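Local coordinates for protein ERPC (Borrelia burgdorferi, PDB 4BXM) that is an outer-surface lipoprotein of the Lyme disease spirochaete that acquires host complement regulators, binding factor H and so probably helping the bacterium resist complement, at residues V24-K29 / G39-R44; A69-L74 / S95-Y100; S91-L96 / N112-T117; Y127-G132 / V142-I147. One frame throughout, in Å; residues are numbered along the deposited sequence.

Contact 1: V24-K29 / G39-R44; sequences VKIKNK and GDLVVR
Val24 and Leu41 face each other as an antiparallel hydrogen-bonded pair in the beta hairpin of strands 21-29 and 35-45, and their side chains run side by side into the protein interior. Val24 N donates to Leu41 O at 2.8 Å, and the return bond from Leu41 N to Val24 O is shorter, 2.6 Å. This is the packed side. Val24 CG2 lies 4.2 Å from Leu41 CB, and Ile26 sends its CG2 branch over the backbone of Gly39, reaching Gly39 O at 3.5 Å. Its CG1 branch, anti to the backbone N (chi1 -176°), extends into the interior, where Ile26 meets Tyr145 and Leu54. Ile147 of strand 142-148 touches both Val24 and Leu41, closing the apolar layer.

The other face, carrying Lys25 and Asp40, is loose. These two are a non-hydrogen-bonded pair whose side chains also lie alongside each other, yet they meet through the aliphatic part of the lysine, CG to Asp40 OD1. The ammonium remains 6.0 Å from OD1, Lys25 NZ to Asp40 OD1, too far for a salt bridge, so any attraction is long-range. The axes of the two short segments lie 124° apart in direction, and the hairpin pairing carries on through Leu38 and Ala36, before Gly39. The longest of the four bonds between the segments runs from Gly39 N to Ile26 O, at 3.3 Å.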
loop_
_atom_site.group_PDB
_atom_site.type_symbol
_atom_site.label_atom_id
_atom_site.label_comp_id
_atom_site.label_asym_id
_atom_site.label_seq_id
_atom_site.Cartn_x
_atom_site.Cartn_y
_atom_site.Cartn_z
ATOM N N VAL A 24 4.707 8.267 -0.073
ATOM C CA VAL A 24 3.378 8.873 0.013
ATOM C C VAL A 24 2.784 8.504 1.326
ATOM O O VAL A 24 3.098 7.458 1.884
ATOM C CB VAL A 24 2.402 8.491 -1.167
ATOM C CG1 VAL A 24 2.866 9.078 -2.482
ATOM C CG2 VAL A 24 2.125 6.963 -1.273
ATOM N N LYS A 25 1.905 9.387 1.835
ATOM C CA LYS A 25 1.177 9.169 3.055
ATOM C C LYS A 25 0.082 8.155 2.761
ATOM O O LYS A 25 -0.538 8.155 1.677
ATOM C CB LYS A 25 0.554 10.449 3.574
ATOM C CG LYS A 25 1.616 11.467 3.975
ATOM C CD LYS A 25 1.236 12.118 5.282
ATOM C CE LYS A 25 2.251 13.170 5.711
ATOM N NZ LYS A 25 1.832 14.471 5.134
ATOM N N ILE A 26 -0.132 7.281 3.724
ATOM C CA ILE A 26 -1.139 6.276 3.530
ATOM C C ILE A 26 -2.082 6.282 4.691
ATOM O O ILE A 26 -1.666 6.310 5.818
ATOM C CB ILE A 26 -0.578 4.892 3.350
ATOM C CG1 ILE A 26 -1.713 3.884 3.048
ATOM C CG2 ILE A 26 0.230 4.444 4.539
ATOM C CD1 ILE A 26 -1.130 2.586 2.542
ATOM N N LYS A 27 -3.345 6.256 4.362
ATOM C CA LYS A 27 -4.413 6.176 5.391
ATOM C C LYS A 27 -5.074 4.811 5.413
ATOM O O LYS A 27 -5.223 4.166 4.327
ATOM C CB LYS A 27 -5.505 7.171 5.043
ATOM C CG LYS A 27 -5.155 8.615 5.193
ATOM C CD LYS A 27 -6.295 9.427 4.551
ATOM C CE LYS A 27 -6.014 10.899 4.435
ATOM N NZ LYS A 27 -5.730 11.471 5.779
ATOM N N ASN A 28 -5.481 4.365 6.582
ATOM C CA ASN A 28 -6.301 3.183 6.697
ATOM C C ASN A 28 -7.629 3.277 7.453
ATOM O O ASN A 28 -7.870 4.158 8.241
ATOM C CB ASN A 28 -5.519 2.011 7.240
ATOM C CG ASN A 28 -5.279 2.109 8.700
ATOM O OD1 ASN A 28 -5.429 3.138 9.266
ATOM N ND2 ASN A 28 -4.898 1.030 9.302
ATOM N N LYS A 29 -8.459 2.286 7.200
ATOM C CA LYS A 29 -9.747 2.169 7.784
ATOM C C LYS A 29 -9.931 0.778 8.326
ATOM O O LYS A 29 -9.634 -0.208 7.699
ATOM C CB LYS A 29 -10.741 2.421 6.714
ATOM C CG LYS A 29 -12.150 2.497 7.172
ATOM C CD LYS A 29 -12.880 3.445 6.268
ATOM C CE LYS A 29 -14.333 3.133 6.259
ATOM N NZ LYS A 29 -14.676 2.680 4.927
ATOM N N GLY A 39 0.604 6.231 8.148
ATOM C CA GLY A 39 2.031 6.485 8.078
ATOM C C GLY A 39 2.426 6.792 6.658
ATOM O O GLY A 39 1.629 7.371 5.841
ATOM N N ASP A 40 3.655 6.392 6.354
ATOM C CA ASP A 40 4.191 6.515 5.027
ATOM C C ASP A 40 4.241 5.196 4.256
ATOM O O ASP A 40 4.643 4.201 4.809
ATOM C CB ASP A 40 5.633 7.012 5.135
ATOM C CG ASP A 40 5.707 8.510 5.501
ATOM O OD1 ASP A 40 4.689 9.230 5.362
ATOM O OD2 ASP A 40 6.808 8.956 5.825
ATOM N N LEU A 41 3.940 5.257 2.956
ATOM C CA LEU A 41 4.229 4.179 2.043
ATOM C C LEU A 41 5.371 4.601 1.123
ATOM O O LEU A 41 5.259 5.547 0.357
ATOM C CB LEU A 41 2.987 3.733 1.232
ATOM C CG LEU A 41 3.173 2.477 0.359
ATOM C CD1 LEU A 41 3.220 1.242 1.200
ATOM C CD2 LEU A 41 2.035 2.317 -0.639
ATOM N N VAL A 42 6.469 3.843 1.216
ATOM C CA VAL A 42 7.656 3.989 0.363
ATOM C C VAL A 42 7.526 3.017 -0.840
ATOM O O VAL A 42 7.385 1.844 -0.616
ATOM C CB VAL A 42 8.916 3.664 1.174
ATOM C CG1 VAL A 42 10.195 3.855 0.347
ATOM C CG2 VAL A 42 8.988 4.541 2.391
ATOM N N VAL A 43 7.551 3.537 -2.082
ATOM C CA VAL A 43 7.450 2.800 -3.284
ATOM C C VAL A 43 8.755 2.783 -4.091
ATOM O O VAL A 43 9.226 3.870 -4.456
ATOM C CB VAL A 43 6.346 3.417 -4.130
ATOM C CG1 VAL A 43 6.143 2.536 -5.359
ATOM C CG2 VAL A 43 5.061 3.499 -3.302
ATOM N N ARG A 44 9.373 1.600 -4.313
ATOM C CA ARG A 44 10.719 1.511 -4.931
ATOM C C ARG A 44 10.677 0.639 -6.147
ATOM O O ARG A 44 10.244 -0.555 -6.054
ATOM C CB ARG A 44 11.692 0.868 -3.936
ATOM C CG ARG A 44 13.038 0.552 -4.552
ATOM C CD ARG A 44 14.044 -0.006 -3.563
ATOM N NE ARG A 44 14.456 0.993 -2.604
ATOM C CZ ARG A 44 15.613 1.028 -1.967
ATOM N NH1 ARG A 44 16.542 0.117 -2.189
ATOM N NH2 ARG A 44 15.896 2.101 -1.225
#

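Contact 2: A69-L74 / S95-Y100; sequences ATFFSL and SLYYGY
Phe71 and Tyr97 form an edge-to-face aromatic pair, the edge of the tyrosine turned toward the phenylalanine face, with centroids 5.6 Å apart and planes at 56°. Both rings swing anti to their backbone N (chi1 -171° for Phe71), which lets them run alongside each other. Phe71 also sets CE1 3.7 Å from Gly99 CA, where the tyrosine-rich segment turns with a positive phi. Phe72 takes the other course: its CG stands between the backbone N and carbonyl carbon (chi1 63°), which turns the end of the ring away from the partner segment. Its CB meets Tyr97 CD2 at 3.7 Å, and its ring atom CD2 still touches the tyrosine.

Two classic beta bulges mark this antiparallel pairing. Phe71 and Phe72 together face Thr52 on strand 50-56, while Ser95 and Leu96 together face Ser73. At the second, Ser73 O accepts from Ser95 N at 2.8 Å and more weakly from Leu96 N. The two serine hydroxyls are joined as well, Ser73 OG to Ser95 OG at 3.1 Å. Phe71 O is gripped twice, by Tyr98 N and, on a lone pair, by Gly99 N at 3.1 Å. A water donating to Thr70 O and Gly99 O bridges the two segments.

The phenol of Tyr97 ends on Glu103. Doubly used carbonyls, paired hydroxyls and a bridging water thus give several polar atoms of the irregular backbone partners, while Phe71, Phe72 and Tyr97 contribute apolar surface to the interior.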
loop_
_atom_site.group_PDB
_atom_site.type_symbol
_atom_site.label_atom_id
_atom_site.label_comp_id
_atom_site.label_asym_id
_atom_site.label_seq_id
_atom_site.Cartn_x
_atom_site.Cartn_y
_atom_site.Cartn_z
ATOM N N ALA A 69 8.650 -2.038 7.537
ATOM C CA ALA A 69 8.650 -3.365 6.925
ATOM C C ALA A 69 8.067 -3.303 5.530
ATOM O O ALA A 69 7.307 -2.389 5.212
ATOM C CB ALA A 69 7.902 -4.393 7.775
ATOM N N THR A 70 8.492 -4.238 4.681
ATOM C CA THR A 70 7.803 -4.540 3.447
ATOM C C THR A 70 6.302 -4.623 3.699
ATOM O O THR A 70 5.873 -5.244 4.657
ATOM C CB THR A 70 8.271 -5.878 2.858
ATOM O OG1 THR A 70 9.675 -5.824 2.813
ATOM C CG2 THR A 70 7.839 -5.999 1.371
ATOM N N PHE A 71 5.561 -3.947 2.843
ATOM C CA PHE A 71 4.124 -3.938 2.828
ATOM C C PHE A 71 3.625 -4.935 1.783
ATOM O O PHE A 71 2.871 -5.806 2.095
ATOM C CB PHE A 71 3.649 -2.527 2.486
ATOM C CG PHE A 71 2.172 -2.296 2.629
ATOM C CD1 PHE A 71 1.564 -2.294 3.884
ATOM C CD2 PHE A 71 1.429 -1.900 1.552
ATOM C CE1 PHE A 71 0.192 -2.031 4.041
ATOM C CE2 PHE A 71 0.058 -1.587 1.673
ATOM C CZ PHE A 71 -0.567 -1.713 2.923
ATOM N N PHE A 72 4.065 -4.765 0.545
ATOM C CA PHE A 72 3.893 -5.773 -0.505
ATOM C C PHE A 72 4.900 -5.597 -1.590
ATOM O O PHE A 72 5.518 -4.505 -1.715
ATOM C CB PHE A 72 2.471 -5.763 -1.120
ATOM C CG PHE A 72 2.044 -4.477 -1.842
ATOM C CD1 PHE A 72 2.554 -4.140 -3.089
ATOM C CD2 PHE A 72 1.059 -3.684 -1.327
ATOM C CE1 PHE A 72 2.173 -2.979 -3.700
ATOM C CE2 PHE A 72 0.593 -2.567 -1.959
ATOM C CZ PHE A 72 1.122 -2.220 -3.172
ATOM N N SER A 73 4.983 -6.605 -2.452
ATOM C CA SER A 73 5.826 -6.482 -3.600
ATOM C C SER A 73 5.184 -7.137 -4.794
ATOM O O SER A 73 4.252 -7.948 -4.665
ATOM C CB SER A 73 7.245 -7.058 -3.243
ATOM O OG SER A 73 7.058 -8.421 -3.092
ATOM N N LEU A 74 5.685 -6.835 -5.977
ATOM C CA LEU A 74 5.127 -7.410 -7.207
ATOM C C LEU A 74 6.263 -7.531 -8.212
ATOM O O LEU A 74 7.226 -6.762 -8.200
ATOM C CB LEU A 74 4.011 -6.496 -7.797
ATOM C CG LEU A 74 4.365 -5.011 -8.044
ATOM C CD1 LEU A 74 4.231 -4.600 -9.493
ATOM C CD2 LEU A 74 3.431 -4.162 -7.160
ATOM N N SER A 95 3.357 -10.419 -5.511
ATOM C CA SER A 95 4.072 -11.689 -5.326
ATOM C C SER A 95 3.990 -11.990 -3.856
ATOM O O SER A 95 3.676 -13.112 -3.399
ATOM C CB SER A 95 5.528 -11.532 -5.784
ATOM O OG SER A 95 6.004 -10.263 -5.322
ATOM N N LEU A 96 4.025 -10.939 -3.085
ATOM C CA LEU A 96 3.996 -11.091 -1.656
ATOM C C LEU A 96 3.345 -9.930 -0.967
ATOM O O LEU A 96 3.619 -8.807 -1.320
ATOM C CB LEU A 96 5.460 -11.232 -1.230
ATOM C CG LEU A 96 5.693 -11.736 0.135
ATOM C CD1 LEU A 96 5.258 -13.206 0.228
ATOM C CD2 LEU A 96 7.188 -11.545 0.393
ATOM N N TYR A 97 2.422 -10.197 -0.025
ATOM C CA TYR A 97 1.716 -9.167 0.694
ATOM C C TYR A 97 1.773 -9.474 2.186
ATOM O O TYR A 97 1.378 -10.587 2.604
ATOM C CB TYR A 97 0.264 -9.105 0.197
ATOM C CG TYR A 97 -0.548 -8.075 0.912
ATOM C CD1 TYR A 97 -1.080 -8.320 2.173
ATOM C CD2 TYR A 97 -0.784 -6.809 0.345
ATOM C CE1 TYR A 97 -1.774 -7.345 2.880
ATOM C CE2 TYR A 97 -1.441 -5.820 1.054
ATOM C CZ TYR A 97 -1.970 -6.093 2.317
ATOM O OH TYR A 97 -2.722 -5.119 2.979
ATOM N N TYR A 98 2.236 -8.499 2.976
ATOM C CA TYR A 98 2.178 -8.590 4.434
ATOM C C TYR A 98 1.169 -7.674 5.063
ATOM O O TYR A 98 0.551 -7.994 6.078
ATOM C CB TYR A 98 3.500 -8.207 5.018
ATOM C CG TYR A 98 4.548 -9.159 4.666
ATOM C CD1 TYR A 98 4.699 -10.335 5.377
ATOM C CD2 TYR A 98 5.423 -8.896 3.584
ATOM C CE1 TYR A 98 5.673 -11.248 5.037
ATOM C CE2 TYR A 98 6.375 -9.799 3.231
ATOM C CZ TYR A 98 6.509 -10.963 3.988
ATOM O OH TYR A 98 7.469 -11.842 3.681
ATOM N N GLY A 99 1.053 -6.449 4.549
ATOM C CA GLY A 99 0.137 -5.533 5.146
ATOM C C GLY A 99 0.676 -5.034 6.462
ATOM O O GLY A 99 1.882 -5.183 6.747
ATOM N N TYR A 100 -0.207 -4.436 7.258
ATOM C CA TYR A 100 0.189 -3.926 8.616
ATOM C C TYR A 100 -0.179 -4.920 9.743
ATOM O O TYR A 100 -0.775 -5.992 9.484
ATOM C CB TYR A 100 -0.398 -2.488 8.825
ATOM C CG TYR A 100 0.033 -1.750 10.092
ATOM C CD1 TYR A 100 1.349 -1.562 10.400
ATOM C CD2 TYR A 100 -0.923 -1.281 11.002
ATOM C CE1 TYR A 100 1.749 -0.943 11.604
ATOM C CE2 TYR A 100 -0.552 -0.651 12.199
ATOM C CZ TYR A 100 0.788 -0.491 12.508
ATOM O OH TYR A 100 1.176 0.126 13.686
HETATM O O HOH W 1 4.260 -3.938 6.476
#

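Contact 3: S91-L96 / N112-T117; sequences SFKTSL and NKEIIT
Asn112 meets the other segment at Ser95, its N donating to Ser95 O at 3.2 Å from well above the carbonyl plane. Its amide ND2 also lies beside Lys93 CE, the two side chains pointing the same way. Lys113 contributes its carbonyl: Lys113 O takes both Thr94 N, at 3.0 Å, and Thr94 OG1, at 2.6 Å, the hydroxyl using an in-plane lone pair. A water donating to Thr94 OG1 and accepting from Lys113 N closes this small polar cluster.

Glu114 begins the regular antiparallel strand. Its chain, bent about CB-CG (chi2 63°), folds back across Lys93 at about a right angle and brings OE1 within 3.2 Å of Lys93 CB. The carboxylate meets methylenes rather than the ammonium, and OE2 receives a weak bond from Ser91 OG. Ile115 is hydrogen-bonded to Phe92 in both directions, the Ile115 N to Phe92 O bond being 2.7 Å. On the opposite face of the strand to Glu114, Ile115 CB sits over the Phe92 ring, 3.8 Å from its centroid and 25° off the normal, a CH-pi contact. Ile116 touches Ser91 CB with its CG1, and Thr117 brings CG2 to the edge of the Phe92 ring, while its hydroxyl bonds to Ala85 O.

Strand 90-93 is an outermost strand of the sheet. Helix 79-88 packs on Phe92, with Phe82 edge-to-face to it, and strand 125-134 follows alongside 114-122, placing Phe130 against Ile115.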
loop_
_atom_site.group_PDB
_atom_site.type_symbol
_atom_site.label_atom_id
_atom_site.label_comp_id
_atom_site.label_asym_id
_atom_site.label_seq_id
_atom_site.Cartn_x
_atom_site.Cartn_y
_atom_site.Cartn_z
ATOM N N SER A 91 -6.450 -3.321 -11.315
ATOM C CA SER A 91 -6.051 -4.422 -10.446
ATOM C C SER A 91 -4.600 -4.833 -10.793
ATOM O O SER A 91 -4.106 -4.598 -11.893
ATOM C CB SER A 91 -7.048 -5.615 -10.544
ATOM O OG SER A 91 -6.924 -6.166 -11.846
ATOM N N PHE A 92 -3.907 -5.369 -9.802
ATOM C CA PHE A 92 -2.585 -5.978 -10.030
ATOM C C PHE A 92 -2.412 -7.107 -9.032
ATOM O O PHE A 92 -3.028 -7.142 -7.936
ATOM C CB PHE A 92 -1.419 -4.944 -9.953
ATOM C CG PHE A 92 -1.354 -4.255 -8.639
ATOM C CD1 PHE A 92 -2.206 -3.198 -8.357
ATOM C CD2 PHE A 92 -0.529 -4.738 -7.627
ATOM C CE1 PHE A 92 -2.162 -2.583 -7.130
ATOM C CE2 PHE A 92 -0.531 -4.160 -6.377
ATOM C CZ PHE A 92 -1.338 -3.066 -6.140
ATOM N N LYS A 93 -1.541 -8.027 -9.402
ATOM C CA LYS A 93 -1.127 -9.120 -8.525
ATOM C C LYS A 93 0.193 -8.834 -7.797
ATOM O O LYS A 93 1.217 -8.627 -8.426
ATOM C CB LYS A 93 -1.036 -10.421 -9.339
ATOM C CG LYS A 93 -1.308 -11.670 -8.496
ATOM C CD LYS A 93 -0.927 -12.938 -9.264
ATOM C CE LYS A 93 0.593 -13.156 -9.201
ATOM N NZ LYS A 93 1.100 -14.058 -10.286
ATOM N N THR A 94 0.178 -8.930 -6.478
ATOM C CA THR A 94 1.399 -8.955 -5.708
ATOM C C THR A 94 2.040 -10.345 -5.698
ATOM O O THR A 94 1.333 -11.350 -5.830
ATOM C CB THR A 94 1.074 -8.480 -4.298
ATOM O OG1 THR A 94 0.074 -9.311 -3.652
ATOM C CG2 THR A 94 0.487 -7.071 -4.423
ATOM N N SER A 95 3.357 -10.419 -5.511
ATOM C CA SER A 95 4.072 -11.689 -5.326
ATOM C C SER A 95 3.990 -11.990 -3.856
ATOM O O SER A 95 3.676 -13.112 -3.399
ATOM C CB SER A 95 5.528 -11.532 -5.784
ATOM O OG SER A 95 6.004 -10.263 -5.322
ATOM N N LEU A 96 4.025 -10.939 -3.085
ATOM C CA LEU A 96 3.996 -11.091 -1.656
ATOM C C LEU A 96 3.345 -9.930 -0.967
ATOM O O LEU A 96 3.619 -8.807 -1.320
ATOM C CB LEU A 96 5.460 -11.232 -1.230
ATOM C CG LEU A 96 5.693 -11.736 0.135
ATOM C CD1 LEU A 96 5.258 -13.206 0.228
ATOM C CD2 LEU A 96 7.188 -11.545 0.393
ATOM N N ASN A 112 0.725 -14.154 -4.198
ATOM C CA ASN A 112 -0.195 -14.040 -5.277
ATOM C C ASN A 112 -1.496 -13.317 -4.956
ATOM O O ASN A 112 -2.470 -13.591 -5.569
ATOM C CB ASN A 112 -0.516 -15.468 -5.819
ATOM C CG ASN A 112 0.744 -16.235 -6.129
ATOM O OD1 ASN A 112 0.955 -17.360 -5.640
ATOM N ND2 ASN A 112 1.625 -15.615 -6.858
ATOM N N LYS A 113 -1.540 -12.420 -3.994
ATOM C CA LYS A 113 -2.854 -11.749 -3.666
ATOM C C LYS A 113 -3.077 -10.587 -4.647
ATOM O O LYS A 113 -2.178 -9.772 -4.902
ATOM C CB LYS A 113 -2.841 -11.235 -2.290
ATOM C CG LYS A 113 -3.955 -10.280 -1.900
ATOM C CD LYS A 113 -3.689 -9.800 -0.479
ATOM C CE LYS A 113 -4.749 -8.825 0.021
ATOM N NZ LYS A 113 -6.067 -9.454 -0.207
ATOM N N GLU A 114 -4.242 -10.548 -5.208
ATOM C CA GLU A 114 -4.679 -9.601 -6.179
ATOM C C GLU A 114 -5.137 -8.378 -5.380
ATOM O O GLU A 114 -5.882 -8.497 -4.438
ATOM C CB GLU A 114 -5.855 -10.224 -6.979
ATOM C CG GLU A 114 -6.248 -9.513 -8.313
ATOM C CD GLU A 114 -5.130 -9.509 -9.403
ATOM O OE1 GLU A 114 -4.269 -10.454 -9.447
ATOM O OE2 GLU A 114 -5.076 -8.544 -10.240
ATOM N N ILE A 115 -4.681 -7.217 -5.786
ATOM C CA ILE A 115 -5.134 -5.925 -5.217
ATOM C C ILE A 115 -6.043 -5.208 -6.210
ATOM O O ILE A 115 -5.653 -4.972 -7.348
ATOM C CB ILE A 115 -3.932 -5.031 -4.883
ATOM C CG1 ILE A 115 -3.016 -5.683 -3.868
ATOM C CG2 ILE A 115 -4.342 -3.683 -4.310
ATOM C CD1 ILE A 115 -3.672 -6.081 -2.598
ATOM N N ILE A 116 -7.250 -4.857 -5.763
ATOM C CA ILE A 116 -8.209 -4.136 -6.567
ATOM C C ILE A 116 -8.290 -2.692 -6.090
ATOM O O ILE A 116 -8.482 -2.455 -4.935
ATOM C CB ILE A 116 -9.577 -4.839 -6.584
ATOM C CG1 ILE A 116 -9.415 -6.148 -7.415
ATOM C CG2 ILE A 116 -10.593 -3.966 -7.292
ATOM C CD1 ILE A 116 -10.666 -7.003 -7.422
ATOM N N THR A 117 -8.062 -1.743 -7.000
ATOM C CA THR A 117 -8.051 -0.317 -6.636
ATOM C C THR A 117 -9.241 0.380 -7.273
ATOM O O THR A 117 -9.767 -0.071 -8.280
ATOM C CB THR A 117 -6.770 0.432 -7.092
ATOM O OG1 THR A 117 -6.708 0.453 -8.483
ATOM C CG2 THR A 117 -5.447 -0.221 -6.539
HETATM O O HOH W 2 0.785 -11.628 -2.646
#

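Contact 4: Y127-G132 / V142-I147; sequences YITFLG and VVEYAI
Segments 127-132 and 142-147 of strands 125-134 and 142-148 run antiparallel at 161° with their axes 4.5 Å apart at closest approach, joined by five backbone hydrogen bonds from Ile128 N to Ile147 O at one end to Gly132 N to Val143 O at the other. Phe130 and Tyr145 are bonded to each other both ways, Tyr145 N reaching Phe130 O at 2.7 Å. Their side chains go to the interior face. The Phe130 ring, placed by chi1 56° between its own backbone N and carbonyl carbon, lies across the base of the tyrosine: Tyr145 CB stands over one ring face, 3.8 Å from the centroid, in a CH-pi contact. The two rings are near parallel, planes at 27°, but slid so far apart that they barely overlap. Ile147 CD1 comes to the edge of the Phe130 ring, 4.1 Å from CE1. At the hairpin end Gly132, lacking a side chain, lets Val143 CG1 approach its CA to 3.7 Å.

This pairing is a beta hairpin, with strand 142-148 going on to neighbour strand 21-29. Tyr145 reaches beyond the hairpin: its ring meets Phe71 edge-to-face and its hydroxyl bonds to Glu103.

The other face is more mixed. Thr129 sets CG2 against Ala146 CB at 3.8 Å, and its CB lies 3.6 Å from Glu144 OE2, although its hydroxyl goes to Glu120. Leu131 CD2 packs on Val142 CG2 at 3.6 Å. At the far end of the contact, Tyr127 sets CB against Ala146 CB and its ring edge-on to Ile147 N.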
loop_
_atom_site.group_PDB
_atom_site.type_symbol
_atom_site.label_atom_id
_atom_site.label_comp_id
_atom_site.label_asym_id
_atom_site.label_seq_id
_atom_site.Cartn_x
_atom_site.Cartn_y
_atom_site.Cartn_z
ATOM N N TYR A 127 -8.954 9.865 -3.533
ATOM C CA TYR A 127 -7.969 8.890 -3.078
ATOM C C TYR A 127 -8.066 7.575 -3.889
ATOM O O TYR A 127 -9.119 7.236 -4.436
ATOM C CB TYR A 127 -8.179 8.596 -1.635
ATOM C CG TYR A 127 -7.934 9.742 -0.732
ATOM C CD1 TYR A 127 -8.844 10.789 -0.648
ATOM C CD2 TYR A 127 -6.822 9.770 0.078
ATOM C CE1 TYR A 127 -8.644 11.851 0.211
ATOM C CE2 TYR A 127 -6.590 10.826 0.946
ATOM C CZ TYR A 127 -7.512 11.861 0.994
ATOM O OH TYR A 127 -7.253 12.869 1.848
ATOM N N ILE A 128 -6.950 6.841 -3.937
ATOM C CA ILE A 128 -6.935 5.483 -4.472
ATOM C C ILE A 128 -7.213 4.696 -3.285
ATOM O O ILE A 128 -6.604 4.968 -2.236
ATOM C CB ILE A 128 -5.567 5.089 -5.048
ATOM C CG1 ILE A 128 -5.378 5.688 -6.451
ATOM C CG2 ILE A 128 -5.397 3.572 -5.181
ATOM C CD1 ILE A 128 -6.147 4.996 -7.562
ATOM N N THR A 129 -8.202 3.784 -3.363
ATOM C CA THR A 129 -8.482 2.961 -2.153
ATOM C C THR A 129 -8.310 1.544 -2.493
ATOM O O THR A 129 -8.554 1.178 -3.634
ATOM C CB THR A 129 -9.930 3.030 -1.642
ATOM O OG1 THR A 129 -10.763 2.652 -2.752
ATOM C CG2 THR A 129 -10.217 4.470 -1.157
ATOM N N PHE A 130 -7.973 0.737 -1.504
ATOM C CA PHE A 130 -7.957 -0.699 -1.800
ATOM C C PHE A 130 -8.131 -1.479 -0.543
ATOM O O PHE A 130 -7.760 -1.041 0.571
ATOM C CB PHE A 130 -6.654 -1.156 -2.561
ATOM C CG PHE A 130 -5.356 -0.820 -1.849
ATOM C CD1 PHE A 130 -4.811 0.462 -1.939
ATOM C CD2 PHE A 130 -4.709 -1.731 -1.062
ATOM C CE1 PHE A 130 -3.623 0.797 -1.307
ATOM C CE2 PHE A 130 -3.500 -1.399 -0.397
ATOM C CZ PHE A 130 -2.965 -0.131 -0.513
ATOM N N LEU A 131 -8.630 -2.702 -0.707
ATOM C CA LEU A 131 -8.638 -3.603 0.419
ATOM C C LEU A 131 -7.315 -4.424 0.607
ATOM O O LEU A 131 -6.667 -4.862 -0.360
ATOM C CB LEU A 131 -9.802 -4.599 0.240
ATOM C CG LEU A 131 -11.267 -4.165 0.165
ATOM C CD1 LEU A 131 -12.150 -5.407 -0.158
ATOM C CD2 LEU A 131 -11.819 -3.513 1.431
ATOM N N GLY A 132 -6.932 -4.600 1.868
ATOM C CA GLY A 132 -5.906 -5.504 2.249
ATOM C C GLY A 132 -6.463 -6.854 2.649
ATOM O O GLY A 132 -7.356 -7.381 2.014
ATOM N N VAL A 142 -11.978 -7.041 6.743
ATOM C CA VAL A 142 -10.736 -6.662 6.100
ATOM C C VAL A 142 -10.450 -5.164 6.191
ATOM O O VAL A 142 -11.334 -4.367 6.133
ATOM C CB VAL A 142 -10.712 -7.095 4.640
ATOM C CG1 VAL A 142 -11.175 -8.558 4.518
ATOM C CG2 VAL A 142 -11.592 -6.171 3.830
ATOM N N VAL A 143 -9.177 -4.844 6.278
ATOM C CA VAL A 143 -8.644 -3.479 6.316
ATOM C C VAL A 143 -8.780 -2.815 4.943
ATOM O O VAL A 143 -8.736 -3.462 3.862
ATOM C CB VAL A 143 -7.161 -3.591 6.774
ATOM C CG1 VAL A 143 -6.330 -3.949 5.550
ATOM C CG2 VAL A 143 -6.605 -2.338 7.426
ATOM N N GLU A 144 -8.955 -1.519 4.935
ATOM C CA GLU A 144 -9.022 -0.808 3.682
ATOM C C GLU A 144 -8.000 0.317 3.735
ATOM O O GLU A 144 -7.773 0.901 4.796
ATOM C CB GLU A 144 -10.421 -0.268 3.449
ATOM C CG GLU A 144 -10.661 0.251 2.029
ATOM C CD GLU A 144 -11.989 0.979 1.865
ATOM O OE1 GLU A 144 -12.874 0.740 2.722
ATOM O OE2 GLU A 144 -12.161 1.772 0.882
ATOM N N TYR A 145 -7.390 0.637 2.605
ATOM C CA TYR A 145 -6.315 1.598 2.607
ATOM C C TYR A 145 -6.690 2.689 1.638
ATOM O O TYR A 145 -7.365 2.431 0.669
ATOM C CB TYR A 145 -4.924 0.996 2.224
ATOM C CG TYR A 145 -4.352 0.099 3.274
ATOM C CD1 TYR A 145 -3.619 0.621 4.324
ATOM C CD2 TYR A 145 -4.523 -1.261 3.225
ATOM C CE1 TYR A 145 -3.123 -0.191 5.330
ATOM C CE2 TYR A 145 -3.974 -2.074 4.177
ATOM C CZ TYR A 145 -3.267 -1.543 5.234
ATOM O OH TYR A 145 -2.762 -2.308 6.274
ATOM N N ALA A 146 -6.175 3.898 1.883
ATOM C CA ALA A 146 -6.296 5.006 0.915
ATOM C C ALA A 146 -5.072 5.891 0.842
ATOM O O ALA A 146 -4.338 6.121 1.836
ATOM C CB ALA A 146 -7.542 5.842 1.199
ATOM N N ILE A 147 -4.849 6.364 -0.366
ATOM C CA ILE A 147 -3.677 7.181 -0.684
ATOM C C ILE A 147 -4.121 8.276 -1.625
ATOM O O ILE A 147 -4.773 8.016 -2.627
ATOM C CB ILE A 147 -2.570 6.393 -1.458
ATOM C CG1 ILE A 147 -1.958 5.337 -0.567
ATOM C CG2 ILE A 147 -1.516 7.369 -1.924
ATOM C CD1 ILE A 147 -1.256 4.174 -1.246
#

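All four contacts are antiparallel pairings within one sheet, differing in burial. Contact 4 is the most buried; contacts 1, 2 and 3 each keep a partly exposed side. Contacts 1 and 4 are hairpins on neighbouring strands, stitched by a probable hydrogen bond from Ala146 N to Lys27 O. Contacts 2 and 3 share Ser95 and Leu96, where a beta bulge and hydroxyl bonds interrupt the regular pairing. The aromatic and apolar interior of contact 4 contrasts with the outer faces of contacts 1 and 3, where lysine meets aspartate or glutamate without a salt bridge. Leu41 of contact 1 packs on Phe71 of contact 2; contacts 1 and 3 do not touch, their centres about 17 Å apart.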